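Local coordinates for AimR transcriptional regulator (Bacillus phage phi3T, PDB 5ZVV), which activates transcription of the phage aimX locus as a homodimer, which appears to favour the lytic cycle, until the arbitrium peptide converts it to an inactive monomer, at residues Glu84-Ile88 with Asn89-Thr93. Residues are numbered along the deposited sequence; the frame is centred on the assembly and turned at random.
Sequences EYSDI and NQWDT
The carbonyl oxygen Y85 O accepts two hydrogen bonds from N89, one from its backbone N at 3.2 Å and one from its side-chain ND2 at 2.7 Å, the two donors coming from opposite faces of the carbonyl plane. An asparagine suits this place because its short side chain can fold back onto the last turn (chi1 -79°), and the rotation of its amide then brings ND2 both to Y85 O and over the centre of the Y85 ring, 3.3 Å above its plane. Nearer the backbone, CB of N89 rests over one face of the W91 indole, offset toward the rim. Y85 and W91 thus offer broad flat faces to N89, and their rings meet obliquely, CE2 of Y85 lying 3.8 Å from CH2 of W91. At Q90, an exposed polar residue with positive phi (63°), a Schellman motif ends the helix: Q90 N and W91 N donate hydrogen bonds to D87 O and S86 O. W91 is then the N-cap residue of the next helix. A water donates to OD1 of both D87 and D92, linking the two acids across the turn; R192, and more weakly R121, probably offset their charge. This tight turn joins helices 77-88 and 92-103 of the TPR-like fold; helix 61-69 packs against Y85 and W91, while R192 of helix 184-203 forms salt bridges with both E84 and D87 and that helix also packs on I88.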
ATOM      1  N   GLU A  84      18.399  19.353 -10.255  1.00 19.20           N
ATOM      2  CA  GLU A  84      16.962  19.150 -10.420  1.00 17.11           C
ATOM      3  C   GLU A  84      16.554  19.213 -11.889  1.00 20.61           C
ATOM      4  O   GLU A  84      15.777  18.373 -12.365  1.00 20.13           O
ATOM      5  CB  GLU A  84      16.171  20.172  -9.598  1.00 17.64           C
ATOM      6  CG  GLU A  84      14.695  20.300 -10.003  1.00 16.17           C
ATOM      7  CD  GLU A  84      13.906  18.995  -9.903  1.00 17.80           C
ATOM      8  OE1 GLU A  84      14.395  18.021  -9.291  1.00 20.37           O
ATOM      9  OE2 GLU A  84      12.780  18.944 -10.441  1.00 16.16           O
ATOM     10  N   TYR A  85      17.059  20.206 -12.624  1.00 19.10           N
ATOM     11  CA  TYR A  85      16.738  20.301 -14.045  1.00 23.31           C
ATOM     12  C   TYR A  85      17.252  19.085 -14.808  1.00 21.91           C
ATOM     13  O   TYR A  85      16.568  18.561 -15.694  1.00 20.23           O
ATOM     14  CB  TYR A  85      17.318  21.590 -14.631  1.00 22.22           C
ATOM     15  CG  TYR A  85      16.755  21.957 -15.985  1.00 20.79           C
ATOM     16  CD1 TYR A  85      15.453  22.425 -16.115  1.00 21.77           C
ATOM     17  CD2 TYR A  85      17.528  21.846 -17.133  1.00 22.73           C
ATOM     18  CE1 TYR A  85      14.935  22.765 -17.349  1.00 24.46           C
ATOM     19  CE2 TYR A  85      17.020  22.185 -18.372  1.00 23.80           C
ATOM     20  CZ  TYR A  85      15.725  22.644 -18.475  1.00 26.83           C
ATOM     21  OH  TYR A  85      15.215  22.981 -19.707  1.00 30.48           O
ATOM     22  N   SER A  86      18.454  18.615 -14.469  1.00 18.46           N
ATOM     23  CA  SER A  86      18.999  17.443 -15.145  1.00 20.96           C
ATOM     24  C   SER A  86      18.146  16.212 -14.877  1.00 21.75           C
ATOM     25  O   SER A  86      17.843  15.445 -15.798  1.00 17.19           O
ATOM     26  CB  SER A  86      20.443  17.206 -14.701  1.00 23.20           C
ATOM     27  OG  SER A  86      21.035  16.147 -15.433  1.00 25.05           O
ATOM     28  N   ASP A  87      17.725  16.017 -13.624  1.00 23.99           N
ATOM     29  CA  ASP A  87      16.991  14.800 -13.297  1.00 17.98           C
ATOM     30  C   ASP A  87      15.569  14.830 -13.846  1.00 22.41           C
ATOM     31  O   ASP A  87      15.042  13.791 -14.259  1.00 19.52           O
ATOM     32  CB  ASP A  87      16.970  14.575 -11.790  1.00 20.28           C
ATOM     33  CG  ASP A  87      16.312  13.265 -11.419  1.00 23.84           C
ATOM     34  OD1 ASP A  87      16.953  12.209 -11.602  1.00 24.43           O
ATOM     35  OD2 ASP A  87      15.148  13.290 -10.966  1.00 24.21           O
ATOM     36  N   ILE A  88      14.924  16.001 -13.854  1.00 22.32           N
ATOM     37  CA  ILE A  88      13.559  16.047 -14.373  1.00 24.10           C
ATOM     38  C   ILE A  88      13.549  15.805 -15.879  1.00 23.32           C
ATOM     39  O   ILE A  88      12.566  15.290 -16.425  1.00 24.58           O
ATOM     40  CB  ILE A  88      12.870  17.377 -14.002  1.00 19.63           C
ATOM     41  CG1 ILE A  88      11.351  17.234 -14.118  1.00 22.51           C
ATOM     42  CG2 ILE A  88      13.363  18.515 -14.882  1.00 18.76           C
ATOM     43  CD1 ILE A  88      10.578  18.464 -13.691  1.00 17.49           C
ATOM     44  N   ASN A  89      14.632  16.156 -16.572  1.00 19.00           N
ATOM     45  CA  ASN A  89      14.772  15.849 -17.990  1.00 23.04           C
ATOM     46  C   ASN A  89      15.228  14.418 -18.244  1.00 23.83           C
ATOM     47  O   ASN A  89      15.276  14.005 -19.407  1.00 23.30           O
ATOM     48  CB  ASN A  89      15.764  16.814 -18.646  1.00 19.00           C
ATOM     49  CG  ASN A  89      15.152  18.165 -18.958  1.00 19.81           C
ATOM     50  OD1 ASN A  89      14.414  18.317 -19.932  1.00 17.73           O
ATOM     51  ND2 ASN A  89      15.475  19.162 -18.144  1.00 15.64           N
ATOM     52  N   GLN A  90      15.561  13.667 -17.190  1.00 19.21           N
ATOM     53  CA  GLN A  90      16.069  12.296 -17.297  1.00 28.22           C
ATOM     54  C   GLN A  90      17.402  12.251 -18.043  1.00 26.57           C
ATOM     55  O   GLN A  90      17.672  11.329 -18.816  1.00 27.42           O
ATOM     56  CB  GLN A  90      15.042  11.362 -17.944  1.00 28.43           C
ATOM     57  CG  GLN A  90      13.816  11.105 -17.078  1.00 34.80           C
ATOM     58  CD  GLN A  90      12.761  10.271 -17.783  1.00 45.61           C
ATOM     59  OE1 GLN A  90      12.924   9.894 -18.944  1.00 46.13           O
ATOM     60  NE2 GLN A  90      11.669   9.984 -17.083  1.00 50.76           N
ATOM     61  N   TRP A  91      18.243  13.258 -17.805  1.00 23.80           N
ATOM     62  CA  TRP A  91      19.616  13.260 -18.307  1.00 25.77           C
ATOM     63  C   TRP A  91      20.494  12.532 -17.286  1.00 23.55           C
ATOM     64  O   TRP A  91      21.289  13.124 -16.552  1.00 19.93           O
ATOM     65  CB  TRP A  91      20.090  14.686 -18.558  1.00 23.63           C
ATOM     66  CG  TRP A  91      19.254  15.444 -19.543  1.00 21.78           C
ATOM     67  CD1 TRP A  91      18.387  14.923 -20.458  1.00 27.82           C
ATOM     68  CD2 TRP A  91      19.207  16.866 -19.711  1.00 21.16           C
ATOM     69  NE1 TRP A  91      17.805  15.932 -21.190  1.00 22.48           N
ATOM     70  CE2 TRP A  91      18.296  17.134 -20.754  1.00 23.90           C
ATOM     71  CE3 TRP A  91      19.850  17.941 -19.086  1.00 21.72           C
ATOM     72  CZ2 TRP A  91      18.005  18.431 -21.178  1.00 26.63           C
ATOM     73  CZ3 TRP A  91      19.563  19.229 -19.516  1.00 22.70           C
ATOM     74  CH2 TRP A  91      18.648  19.461 -20.548  1.00 19.75           C
ATOM     75  N   ASP A  92      20.344  11.203 -17.273  1.00 22.73           N
ATOM     76  CA  ASP A  92      20.848  10.388 -16.168  1.00 24.97           C
ATOM     77  C   ASP A  92      22.362  10.491 -16.014  1.00 28.84           C
ATOM     78  O   ASP A  92      22.869  10.567 -14.889  1.00 26.17           O
ATOM     79  CB  ASP A  92      20.442   8.928 -16.369  1.00 29.82           C
ATOM     80  CG  ASP A  92      18.947   8.715 -16.255  1.00 29.18           C
ATOM     81  OD1 ASP A  92      18.283   9.517 -15.566  1.00 31.94           O
ATOM     82  OD2 ASP A  92      18.436   7.743 -16.853  1.00 28.93           O
ATOM     83  N   THR A  93      23.099  10.469 -17.126  1.00 23.51           N
ATOM     84  CA  THR A  93      24.557  10.561 -17.058  1.00 30.16           C
ATOM     85  C   THR A  93      24.984  11.878 -16.420  1.00 23.64           C
ATOM     86  O   THR A  93      25.739  11.907 -15.434  1.00 28.00           O
ATOM     87  CB  THR A  93      25.145  10.420 -18.466  1.00 28.27           C
ATOM     88  OG1 THR A  93      24.677   9.205 -19.064  1.00 23.75           O
ATOM     89  CG2 THR A  93      26.667  10.400 -18.420  1.00 26.09           C
TER
HETATM   90  O   HOH W   1      18.412  11.920 -14.283  1.00 22.09           O